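Side-chain contacts in cellulase CEL9M (Clostridium cellulolyticum, PDB 1IA6), which probably catalyses the endohydrolysis of (1->4)-beta-D-glucosidic linkages in cellulose, lichenin and cereal beta-D-glucans: residues F399-D402 with Y408-V411; Y339-N344 with S349-Y354; E157-L162 with T218-A223; S70-G75 with L213-T218. One frame throughout, in Å; residues are numbered along the deposited sequence.

Contact 1 (F399-D402 with Y408-V411)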
loop_
_atom_site.group_PDB
_atom_site.type_symbol
_atom_site.label_atom_id
_atom_site.label_comp_id
_atom_site.label_asym_id
_atom_site.label_seq_id
_atom_site.Cartn_x
_atom_site.Cartn_y
_atom_site.Cartn_z
ATOM N N PHE A 399 -10.861 6.014 20.945
ATOM C CA PHE A 399 -10.768 4.747 20.234
ATOM C C PHE A 399 -11.714 3.727 20.859
ATOM O O PHE A 399 -11.738 3.557 22.078
ATOM C CB PHE A 399 -9.340 4.200 20.291
ATOM C CG PHE A 399 -9.128 2.984 19.433
ATOM C CD1 PHE A 399 -9.019 3.104 18.054
ATOM C CD2 PHE A 399 -9.067 1.717 20.001
ATOM C CE1 PHE A 399 -8.853 1.977 17.250
ATOM C CE2 PHE A 399 -8.901 0.584 19.205
ATOM C CZ PHE A 399 -8.796 0.719 17.828
ATOM N N LEU A 400 -12.495 3.053 20.021
ATOM C CA LEU A 400 -13.431 2.042 20.496
ATOM C C LEU A 400 -12.920 0.670 20.072
ATOM O O LEU A 400 -13.087 0.259 18.923
ATOM C CB LEU A 400 -14.824 2.291 19.909
ATOM C CG LEU A 400 -15.451 3.650 20.247
ATOM C CD1 LEU A 400 -16.800 3.785 19.549
ATOM C CD2 LEU A 400 -15.610 3.784 21.757
ATOM N N ASP A 401 -12.289 -0.027 21.009
ATOM C CA ASP A 401 -11.733 -1.344 20.740
ATOM C C ASP A 401 -12.762 -2.441 20.992
ATOM O O ASP A 401 -12.799 -3.036 22.069
ATOM C CB ASP A 401 -10.496 -1.569 21.619
ATOM C CG ASP A 401 -9.738 -2.832 21.256
ATOM O OD1 ASP A 401 -10.093 -3.480 20.249
ATOM O OD2 ASP A 401 -8.778 -3.173 21.978
ATOM N N ASP A 402 -13.605 -2.698 19.997
ATOM C CA ASP A 402 -14.619 -3.735 20.123
ATOM C C ASP A 402 -14.976 -4.381 18.786
ATOM O O ASP A 402 -14.634 -3.876 17.718
ATOM C CB ASP A 402 -15.879 -3.185 20.801
ATOM C CG ASP A 402 -16.541 -2.088 20.003
ATOM O OD1 ASP A 402 -17.607 -1.603 20.438
ATOM O OD2 ASP A 402 -15.998 -1.711 18.942
ATOM N N TYR A 408 -12.821 1.785 13.372
ATOM C CA TYR A 408 -11.683 1.842 14.276
ATOM C C TYR A 408 -10.710 0.674 14.139
ATOM O O TYR A 408 -9.495 0.859 14.179
ATOM C CB TYR A 408 -12.161 1.871 15.733
ATOM C CG TYR A 408 -13.058 3.033 16.093
ATOM C CD1 TYR A 408 -14.418 3.008 15.796
ATOM C CD2 TYR A 408 -12.541 4.156 16.733
ATOM C CE1 TYR A 408 -15.245 4.081 16.133
ATOM C CE2 TYR A 408 -13.355 5.231 17.072
ATOM C CZ TYR A 408 -14.705 5.188 16.772
ATOM O OH TYR A 408 -15.510 6.250 17.122
ATOM N N THR A 409 -11.251 -0.525 13.966
ATOM C CA THR A 409 -10.427 -1.728 13.928
ATOM C C THR A 409 -10.037 -2.341 12.592
ATOM O O THR A 409 -9.425 -3.408 12.567
ATOM C CB THR A 409 -11.090 -2.823 14.757
ATOM O OG1 THR A 409 -12.359 -3.141 14.178
ATOM C CG2 THR A 409 -11.297 -2.345 16.191
ATOM N N GLU A 410 -10.378 -1.695 11.486
ATOM C CA GLU A 410 -10.010 -2.245 10.190
ATOM C C GLU A 410 -8.502 -2.204 9.978
ATOM O O GLU A 410 -7.817 -1.329 10.505
ATOM C CB GLU A 410 -10.700 -1.481 9.059
ATOM C CG GLU A 410 -12.030 -2.090 8.646
ATOM C CD GLU A 410 -12.184 -2.165 7.141
ATOM O OE1 GLU A 410 -12.208 -1.098 6.489
ATOM O OE2 GLU A 410 -12.273 -3.293 6.608
ATOM N N VAL A 411 -7.998 -3.180 9.228
ATOM C CA VAL A 411 -6.578 -3.276 8.887
ATOM C C VAL A 411 -6.556 -3.603 7.393
ATOM O O VAL A 411 -7.500 -4.199 6.885
ATOM C CB VAL A 411 -5.868 -4.409 9.664
ATOM C CG1 VAL A 411 -5.941 -4.134 11.160
ATOM C CG2 VAL A 411 -6.506 -5.759 9.332
#

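Contact 2 (Y339-N344 with S349-Y354). With NI (nickel (II) ion), chain D.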
loop_
_atom_site.group_PDB
_atom_site.type_symbol
_atom_site.label_atom_id
_atom_site.label_comp_id
_atom_site.label_asym_id
_atom_site.label_seq_id
_atom_site.Cartn_x
_atom_site.Cartn_y
_atom_site.Cartn_z
ATOM N N TYR A 339 2.495 9.884 17.246
ATOM C CA TYR A 339 1.117 9.719 17.697
ATOM C C TYR A 339 0.708 8.263 17.488
ATOM O O TYR A 339 0.128 7.632 18.374
ATOM C CB TYR A 339 0.192 10.656 16.911
ATOM C CG TYR A 339 -1.262 10.605 17.335
ATOM C CD1 TYR A 339 -2.079 9.535 16.969
ATOM C CD2 TYR A 339 -1.822 11.630 18.099
ATOM C CE1 TYR A 339 -3.420 9.486 17.351
ATOM C CE2 TYR A 339 -3.164 11.593 18.487
ATOM C CZ TYR A 339 -3.956 10.519 18.110
ATOM O OH TYR A 339 -5.281 10.471 18.483
ATOM N N ILE A 340 1.032 7.733 16.313
ATOM C CA ILE A 340 0.718 6.352 15.967
ATOM C C ILE A 340 1.402 5.366 16.917
ATOM O O ILE A 340 0.812 4.359 17.309
ATOM C CB ILE A 340 1.149 6.055 14.504
ATOM C CG1 ILE A 340 0.228 6.809 13.541
ATOM C CG2 ILE A 340 1.127 4.550 14.229
ATOM C CD1 ILE A 340 0.688 6.786 12.097
ATOM N N LEU A 341 2.640 5.670 17.297
ATOM C CA LEU A 341 3.408 4.804 18.183
ATOM C C LEU A 341 2.997 4.834 19.656
ATOM O O LEU A 341 3.437 3.986 20.436
ATOM C CB LEU A 341 4.901 5.127 18.061
ATOM C CG LEU A 341 5.507 4.893 16.673
ATOM C CD1 LEU A 341 6.969 5.325 16.661
ATOM C CD2 LEU A 341 5.381 3.427 16.303
ATOM N N GLY A 342 2.174 5.802 20.049
ATOM C CA GLY A 342 1.748 5.843 21.438
ATOM C C GLY A 342 1.592 7.202 22.088
ATOM O O GLY A 342 1.036 7.300 23.179
ATOM N N ASP A 343 2.085 8.250 21.438
ATOM C CA ASP A 343 1.982 9.604 21.978
ATOM C C ASP A 343 0.613 10.187 21.667
ATOM O O ASP A 343 0.498 11.085 20.835
ATOM C CB ASP A 343 3.050 10.500 21.354
ATOM C CG ASP A 343 4.399 10.349 22.014
ATOM O OD1 ASP A 343 4.627 9.333 22.706
ATOM O OD2 ASP A 343 5.236 11.256 21.829
ATOM N N ASN A 344 -0.420 9.687 22.335
ATOM C CA ASN A 344 -1.776 10.165 22.090
ATOM C C ASN A 344 -2.619 10.110 23.362
ATOM O O ASN A 344 -2.247 9.456 24.337
ATOM C CB ASN A 344 -2.421 9.321 20.987
ATOM C CG ASN A 344 -2.377 7.836 21.294
ATOM O OD1 ASN A 344 -2.988 7.376 22.255
ATOM N ND2 ASN A 344 -1.641 7.082 20.483
ATOM N N SER A 349 -0.756 2.182 21.488
ATOM C CA SER A 349 -0.036 2.084 20.231
ATOM C C SER A 349 -1.077 1.672 19.205
ATOM O O SER A 349 -1.880 0.779 19.467
ATOM C CB SER A 349 1.036 1.002 20.306
ATOM O OG SER A 349 1.374 0.557 19.002
ATOM N N TYR A 350 -1.073 2.320 18.046
ATOM C CA TYR A 350 -2.028 1.973 17.005
ATOM C C TYR A 350 -1.490 0.896 16.072
ATOM O O TYR A 350 -2.123 0.540 15.072
ATOM C CB TYR A 350 -2.457 3.226 16.246
ATOM C CG TYR A 350 -3.458 4.025 17.050
ATOM C CD1 TYR A 350 -4.724 3.509 17.314
ATOM C CD2 TYR A 350 -3.124 5.263 17.600
ATOM C CE1 TYR A 350 -5.635 4.198 18.110
ATOM C CE2 TYR A 350 -4.030 5.966 18.401
ATOM C CZ TYR A 350 -5.282 5.426 18.649
ATOM O OH TYR A 350 -6.190 6.103 19.432
ATOM N N ILE A 351 -0.314 0.376 16.417
ATOM C CA ILE A 351 0.294 -0.715 15.669
ATOM C C ILE A 351 0.147 -1.932 16.578
ATOM O O ILE A 351 0.710 -1.972 17.672
ATOM C CB ILE A 351 1.794 -0.476 15.395
ATOM C CG1 ILE A 351 1.978 0.728 14.468
ATOM C CG2 ILE A 351 2.402 -1.713 14.752
ATOM C CD1 ILE A 351 3.434 1.063 14.201
ATOM N N ILE A 352 -0.626 -2.918 16.142
ATOM C CA ILE A 352 -0.834 -4.111 16.955
ATOM C C ILE A 352 0.478 -4.847 17.232
ATOM O O ILE A 352 1.317 -4.995 16.345
ATOM C CB ILE A 352 -1.834 -5.070 16.270
ATOM C CG1 ILE A 352 -3.215 -4.408 16.200
ATOM C CG2 ILE A 352 -1.916 -6.391 17.035
ATOM C CD1 ILE A 352 -4.243 -5.215 15.435
ATOM N N GLY A 353 0.658 -5.289 18.474
ATOM C CA GLY A 353 1.864 -6.015 18.831
ATOM C C GLY A 353 3.074 -5.155 19.144
ATOM O O GLY A 353 4.154 -5.675 19.441
ATOM N N TYR A 354 2.904 -3.841 19.067
ATOM C CA TYR A 354 3.987 -2.909 19.359
ATOM C C TYR A 354 3.556 -1.959 20.468
ATOM O O TYR A 354 2.386 -1.600 20.565
ATOM C CB TYR A 354 4.353 -2.106 18.100
ATOM C CG TYR A 354 5.346 -0.986 18.337
ATOM C CD1 TYR A 354 4.947 0.220 18.920
ATOM C CD2 TYR A 354 6.690 -1.136 17.994
ATOM C CE1 TYR A 354 5.862 1.244 19.155
ATOM C CE2 TYR A 354 7.611 -0.118 18.225
ATOM C CZ TYR A 354 7.190 1.066 18.806
ATOM O OH TYR A 354 8.098 2.070 19.042
HETATM NI NI NI D . 7.182 10.927 22.041
HETATM O O HOH W 1 -5.900 8.604 20.398
HETATM O O HOH W 2 7.810 12.547 20.860
#

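Contact 3 (E157-L162 with T218-A223)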
loop_
_atom_site.group_PDB
_atom_site.type_symbol
_atom_site.label_atom_id
_atom_site.label_comp_id
_atom_site.label_asym_id
_atom_site.label_seq_id
_atom_site.Cartn_x
_atom_site.Cartn_y
_atom_site.Cartn_z
ATOM N N GLU A 157 -0.321 1.226 -11.664
ATOM C CA GLU A 157 0.249 0.998 -10.344
ATOM C C GLU A 157 1.052 -0.300 -10.349
ATOM O O GLU A 157 2.104 -0.391 -9.716
ATOM C CB GLU A 157 -0.843 0.942 -9.272
ATOM C CG GLU A 157 -1.438 2.307 -8.923
ATOM C CD GLU A 157 -0.382 3.349 -8.590
ATOM O OE1 GLU A 157 0.610 3.007 -7.917
ATOM O OE2 GLU A 157 -0.549 4.519 -8.991
ATOM N N THR A 158 0.560 -1.299 -11.075
ATOM C CA THR A 158 1.247 -2.583 -11.162
ATOM C C THR A 158 2.553 -2.380 -11.924
ATOM O O THR A 158 3.589 -2.928 -11.559
ATOM C CB THR A 158 0.366 -3.632 -11.874
ATOM O OG1 THR A 158 -0.890 -3.726 -11.190
ATOM C CG2 THR A 158 1.034 -4.999 -11.860
ATOM N N SER A 159 2.500 -1.572 -12.978
ATOM C CA SER A 159 3.690 -1.273 -13.768
ATOM C C SER A 159 4.742 -0.611 -12.877
ATOM O O SER A 159 5.917 -0.984 -12.901
ATOM C CB SER A 159 3.329 -0.341 -14.931
ATOM O OG SER A 159 4.480 0.048 -15.665
ATOM N N ALA A 160 4.318 0.373 -12.087
ATOM C CA ALA A 160 5.239 1.082 -11.204
ATOM C C ALA A 160 5.857 0.127 -10.193
ATOM O O ALA A 160 7.047 0.205 -9.908
ATOM C CB ALA A 160 4.514 2.221 -10.482
ATOM N N ALA A 161 5.045 -0.771 -9.649
ATOM C CA ALA A 161 5.540 -1.737 -8.673
ATOM C C ALA A 161 6.602 -2.631 -9.307
ATOM O O ALA A 161 7.598 -2.973 -8.666
ATOM C CB ALA A 161 4.385 -2.593 -8.148
ATOM N N LEU A 162 6.382 -3.011 -10.565
ATOM C CA LEU A 162 7.316 -3.876 -11.284
ATOM C C LEU A 162 8.601 -3.143 -11.664
ATOM O O LEU A 162 9.687 -3.725 -11.620
ATOM C CB LEU A 162 6.645 -4.453 -12.533
ATOM C CG LEU A 162 5.588 -5.529 -12.258
ATOM C CD1 LEU A 162 4.801 -5.824 -13.529
ATOM C CD2 LEU A 162 6.266 -6.791 -11.726
ATOM N N THR A 218 6.946 8.123 -14.812
ATOM C CA THR A 218 8.155 8.672 -14.204
ATOM C C THR A 218 9.120 7.560 -13.796
ATOM O O THR A 218 10.335 7.734 -13.872
ATOM C CB THR A 218 7.857 9.563 -12.966
ATOM O OG1 THR A 218 7.331 8.767 -11.899
ATOM C CG2 THR A 218 6.864 10.666 -13.325
ATOM N N TRP A 219 8.590 6.416 -13.373
ATOM C CA TRP A 219 9.459 5.313 -12.979
ATOM C C TRP A 219 10.106 4.658 -14.196
ATOM O O TRP A 219 11.273 4.274 -14.151
ATOM C CB TRP A 219 8.685 4.287 -12.145
ATOM C CG TRP A 219 8.441 4.800 -10.763
ATOM C CD1 TRP A 219 7.240 5.152 -10.215
ATOM C CD2 TRP A 219 9.438 5.116 -9.784
ATOM N NE1 TRP A 219 7.430 5.674 -8.957
ATOM C CE2 TRP A 219 8.770 5.665 -8.668
ATOM C CE3 TRP A 219 10.836 4.992 -9.744
ATOM C CZ2 TRP A 219 9.451 6.093 -7.521
ATOM C CZ3 TRP A 219 11.515 5.419 -8.604
ATOM C CH2 TRP A 219 10.819 5.964 -7.507
ATOM N N LEU A 220 9.358 4.538 -15.286
ATOM C CA LEU A 220 9.926 3.949 -16.490
ATOM C C LEU A 220 11.048 4.852 -16.995
ATOM O O LEU A 220 12.018 4.376 -17.583
ATOM C CB LEU A 220 8.842 3.749 -17.554
ATOM C CG LEU A 220 8.020 2.477 -17.295
ATOM C CD1 LEU A 220 6.749 2.477 -18.127
ATOM C CD2 LEU A 220 8.876 1.259 -17.605
ATOM N N TYR A 221 10.928 6.156 -16.755
ATOM C CA TYR A 221 11.982 7.077 -17.171
ATOM C C TYR A 221 13.229 6.822 -16.322
ATOM O O TYR A 221 14.335 6.713 -16.840
ATOM C CB TYR A 221 11.558 8.535 -16.991
ATOM C CG TYR A 221 12.702 9.498 -17.240
ATOM C CD1 TYR A 221 13.229 9.667 -18.521
ATOM C CD2 TYR A 221 13.290 10.199 -16.187
ATOM C CE1 TYR A 221 14.320 10.514 -18.747
ATOM C CE2 TYR A 221 14.381 11.046 -16.400
ATOM C CZ TYR A 221 14.889 11.199 -17.680
ATOM O OH TYR A 221 15.963 12.035 -17.892
ATOM N N THR A 222 13.043 6.735 -15.011
ATOM C CA THR A 222 14.162 6.497 -14.108
ATOM C C THR A 222 14.909 5.207 -14.463
ATOM O O THR A 222 16.132 5.138 -14.360
ATOM C CB THR A 222 13.683 6.409 -12.645
ATOM O OG1 THR A 222 13.069 7.649 -12.269
ATOM C CG2 THR A 222 14.854 6.123 -11.710
ATOM N N ALA A 223 14.171 4.193 -14.900
ATOM C CA ALA A 223 14.783 2.915 -15.240
ATOM C C ALA A 223 15.386 2.839 -16.638
ATOM O O ALA A 223 16.349 2.107 -16.850
ATOM C CB ALA A 223 13.761 1.792 -15.068
#

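Contact 4 (S70-G75 with L213-T218)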
loop_
_atom_site.group_PDB
_atom_site.type_symbol
_atom_site.label_atom_id
_atom_site.label_comp_id
_atom_site.label_asym_id
_atom_site.label_seq_id
_atom_site.Cartn_x
_atom_site.Cartn_y
_atom_site.Cartn_z
ATOM N N SER A 70 -0.154 -0.861 -3.109
ATOM C CA SER A 70 0.641 -1.309 -1.971
ATOM C C SER A 70 2.033 -1.764 -2.389
ATOM O O SER A 70 3.024 -1.396 -1.760
ATOM C CB SER A 70 -0.091 -2.431 -1.234
ATOM O OG SER A 70 -1.283 -1.928 -0.647
ATOM N N ALA A 71 2.108 -2.557 -3.453
ATOM C CA ALA A 71 3.395 -3.037 -3.945
ATOM C C ALA A 71 4.262 -1.870 -4.403
ATOM O O ALA A 71 5.476 -1.873 -4.204
ATOM C CB ALA A 71 3.187 -4.017 -5.099
ATOM N N ALA A 72 3.639 -0.870 -5.022
ATOM C CA ALA A 72 4.377 0.292 -5.505
ATOM C C ALA A 72 4.906 1.161 -4.373
ATOM O O ALA A 72 6.039 1.640 -4.434
ATOM C CB ALA A 72 3.496 1.131 -6.436
ATOM N N ILE A 73 4.092 1.374 -3.344
ATOM C CA ILE A 73 4.508 2.209 -2.220
ATOM C C ILE A 73 5.596 1.533 -1.392
ATOM O O ILE A 73 6.508 2.199 -0.897
ATOM C CB ILE A 73 3.308 2.567 -1.311
ATOM C CG1 ILE A 73 2.272 3.354 -2.114
ATOM C CG2 ILE A 73 3.780 3.349 -0.084
ATOM C CD1 ILE A 73 2.842 4.473 -2.963
ATOM N N LEU A 74 5.500 0.219 -1.232
ATOM C CA LEU A 74 6.525 -0.513 -0.492
ATOM C C LEU A 74 7.832 -0.439 -1.278
ATOM O O LEU A 74 8.901 -0.242 -0.704
ATOM C CB LEU A 74 6.121 -1.977 -0.308
ATOM C CG LEU A 74 5.029 -2.262 0.724
ATOM C CD1 LEU A 74 4.595 -3.717 0.607
ATOM C CD2 LEU A 74 5.556 -1.962 2.133
ATOM N N GLY A 75 7.738 -0.591 -2.596
ATOM C CA GLY A 75 8.925 -0.517 -3.433
ATOM C C GLY A 75 9.548 0.868 -3.382
ATOM O O GLY A 75 10.769 1.009 -3.396
ATOM N N LEU A 213 -1.012 6.890 -14.562
ATOM C CA LEU A 213 -0.220 6.817 -15.785
ATOM C C LEU A 213 1.036 7.677 -15.668
ATOM O O LEU A 213 2.126 7.255 -16.055
ATOM C CB LEU A 213 -1.040 7.287 -16.990
ATOM C CG LEU A 213 -2.036 6.288 -17.581
ATOM C CD1 LEU A 213 -2.909 6.992 -18.608
ATOM C CD2 LEU A 213 -1.285 5.128 -18.227
ATOM N N ALA A 214 0.875 8.887 -15.136
ATOM C CA ALA A 214 1.996 9.810 -14.975
ATOM C C ALA A 214 3.019 9.213 -14.017
ATOM O O ALA A 214 4.219 9.230 -14.278
ATOM C CB ALA A 214 1.498 11.146 -14.443
ATOM N N TRP A 215 2.526 8.690 -12.902
ATOM C CA TRP A 215 3.361 8.058 -11.887
ATOM C C TRP A 215 4.164 6.892 -12.479
ATOM O O TRP A 215 5.382 6.819 -12.308
ATOM C CB TRP A 215 2.446 7.596 -10.740
ATOM C CG TRP A 215 3.009 6.623 -9.747
ATOM C CD1 TRP A 215 2.664 5.304 -9.614
ATOM C CD2 TRP A 215 3.917 6.906 -8.671
ATOM N NE1 TRP A 215 3.289 4.755 -8.520
ATOM C CE2 TRP A 215 4.064 5.714 -7.924
ATOM C CE3 TRP A 215 4.617 8.050 -8.265
ATOM C CZ2 TRP A 215 4.883 5.635 -6.791
ATOM C CZ3 TRP A 215 5.432 7.970 -7.136
ATOM C CH2 TRP A 215 5.555 6.769 -6.413
ATOM N N ALA A 216 3.486 5.991 -13.186
ATOM C CA ALA A 216 4.156 4.847 -13.796
ATOM C C ALA A 216 5.189 5.308 -14.820
ATOM O O ALA A 216 6.265 4.724 -14.937
ATOM C CB ALA A 216 3.130 3.933 -14.463
ATOM N N ALA A 217 4.853 6.365 -15.552
ATOM C CA ALA A 217 5.742 6.912 -16.567
ATOM C C ALA A 217 7.035 7.463 -15.967
ATOM O O ALA A 217 8.108 7.286 -16.541
ATOM C CB ALA A 217 5.019 8.004 -17.360
ATOM N N THR A 218 6.946 8.123 -14.812
ATOM C CA THR A 218 8.155 8.672 -14.204
ATOM C C THR A 218 9.120 7.560 -13.796
ATOM O O THR A 218 10.335 7.734 -13.872
ATOM C CB THR A 218 7.857 9.563 -12.966
ATOM O OG1 THR A 218 7.331 8.767 -11.899
ATOM C CG2 THR A 218 6.864 10.666 -13.325
#

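Contact 1 (F399-D402 with Y408-V411)
Leu400 and Phe399 meet Tyr408 at the predicted active site of this family 9 glycoside hydrolase, where the loop bearing Asp401 passes the end of helix 406-409 and the chain then leads into Glu410, the second predicted catalytic residue. The phenol ring of Tyr408 occupies the centre. Leu400 lies over one of its faces: CB stands 4.0 Å from the ring centroid of Tyr408 and only 4° off the ring normal, a CH-pi contact, and the branch CD1 continues outward to 3.8 Å from CZ of Tyr408. A branched aliphatic chain suits this place because it can spread over a flat aromatic surface. Phe399 meets the same ring differently. With its CG anti to the backbone N (chi1 -173°), its ring comes alongside Tyr408 in an offset edge-to-face pair, the edge of Tyr408 turned to the face of Phe399 and the planes 82° apart. CE1 of Phe399 also comes 3.3 Å from Tyr408 O, so that the carbonyl oxygen sits at the ring edge, close to its plane. The Asp401 carboxylate is held elsewhere, with OD2 accepting from the backbone N of Ile360. Thr409 divides its two branches: OG1 hydrogen-bonds the carbonyl O of Gln405, just ahead of helix 406-409, while the methyl CG2 reaches the loop, 4.0 Å from Asp402 O.

Contact 2 (Y339-N344 with S349-Y354)
Tyr350 N donates a nearly straight hydrogen bond to Ile340 O, 2.9 Å long with an angle of 171° at the hydrogen, tying the returning loop to the last turn of helix 327-341. Apolar contacts continue on the side of Leu341, whose CD2 branch lies 3.6 Å from Tyr354 CE1 and 3.7 Å from Ile351 CD1; Ile340 CG2 touches CG1 of the same isoleucine. On the other side Tyr339 CE1 approaches Tyr350 CE2 at 3.7 Å, and the two hydroxyls share a water, which donates to Tyr339 OH; that oxygen is also hydrogen-bonded to OD1 of Asp397. Asn344 ND2 lies 3.4 Å from Tyr350 CE2, amide and ring planes 46° apart. Its CG sits between the backbone N and the carbonyl carbon (chi1 54°), which turns the amide back to the helix end. There CB stands 3.4 Å above the centre of the Tyr339 ring, and ND2 donates to Tyr339 O at 2.8 Å; a second bond, to Met348 O, helps fix the amide's rotation. Tyr339 O accepts from Gly342 N as well, in the Schellman motif ending the helix, where glycine suits the positive phi. Next, Asp343 OD2 binds nickel at 2.0 Å, with a water, Ala1 and His4. Helix 6-15 packs on Leu341 and on Tyr354 of the loop leading from helix 327-341 toward helix 365-368.

Contact 3 (E157-L162 with T218-A223)
Ser159 OG, bonded to the carbonyl O of Ala184 in helix 174-193, is also the atom that meets Leu220 across the contact, lying 4.1 Å from its CD1. The torsion explains the double role: with OG anti to the backbone N (chi1 176°), the hydroxyl extends beyond the helix, where the Ala184 carbonyl satisfies it and a methyl group packs against it. Serine is suited here because it is small enough for close helix packing, yet its hydroxyl can bond a carbonyl of a third helix. The second meeting is purely apolar. Ala160 CB lies 4.0 Å from CD1 of the Trp219 indole, on the five-membered part of the ring system. The CA atoms of Ala160 and Trp219 are just 6.2 Å apart, a close helix approach that the small alanine makes possible, and no hydrogen bond passes between the two segments.

The indole has further partners outside the two segments. It makes edge-to-face pairs with Trp215 and Tyr79, receives a cation-pi contact from Arg266, and touches Leu164 and Leu167 further along helix 152-169. Leu220 similarly extends to Tyr188, so that helix 174-193 meets both partners of the Ser159 contact.

Helices 152-169 and 210-224 run in nearly the same direction through these segments, and every touching residue is buried. The near-parallel packing of the two helices is consistent with the (alpha/alpha)6 barrel of family 9 glycoside hydrolases.

Contact 4 (S70-G75 with L213-T218)
Trp215 supplies all the side-chain atoms by which segment 213-218 touches segment 70-75, and the packing across the contact is by van der Waals contact alone. Ala72 CB approaches the edge of the indole, near its plane, at 4.2 Å from NE1 of Trp215. Ile73 adds its end methyl, CD1 lying 4.5 Å from CZ2 of Trp215. The backbones are far apart, with Ala72 and Ala216 CA atoms 9.5 Å from each other, so tryptophan, with the largest aromatic side chain, is well suited to span the gap, while alanine on the facing helix leaves room for its edge. Trp215 reaches across because its CG lies anti to the backbone N (chi1 165°), carrying the ring away from its own helix.

The polar bonding is local to helix 210-224. Thr218 OG1 donates to Trp215 O at 2.8 Å, tilted 21° from the carbonyl plane, which satisfies the buried hydroxyl against its own helix backbone; Arg266 NH1 gives it a further, weak bond.

Aromatic packing comes from Trp76, one turn beyond Ile73, which meets the Trp215 ring edge-to-face. Ile73 turns also to Ala417 of helix 413-429.

The calcium ligands Asp211 and Asp212 begin the same helix, so the contact lies near the calcium site, the Trp215 side chain about 9 Å from the ion, among helices of the (alpha/alpha)6 barrel of family 9.

Contacts 3 and 4 form one buried cluster, their centres about 6 Å apart, sharing Thr218 and helix 210-224. Trp215 joins them, its NE1 lying 3.4 Å from Ala160 CB, and Ala161 packs on Ala71, so helices 64-80, 152-169 and 210-224 meet around it. Their segments alternate along the chain. Contacts 2 and 1 follow in series, about 13 Å apart between centres, and touch where Phe399 packs edge-to-face on Tyr350. This pair lies across the centre of the chain, about 28 to 35 Å from the other pair between centres. One pair knits barrel helices near calcium, whereas the other joins loops that carry the predicted active-site residues (contact 1) and a nickel ligand (contact 2).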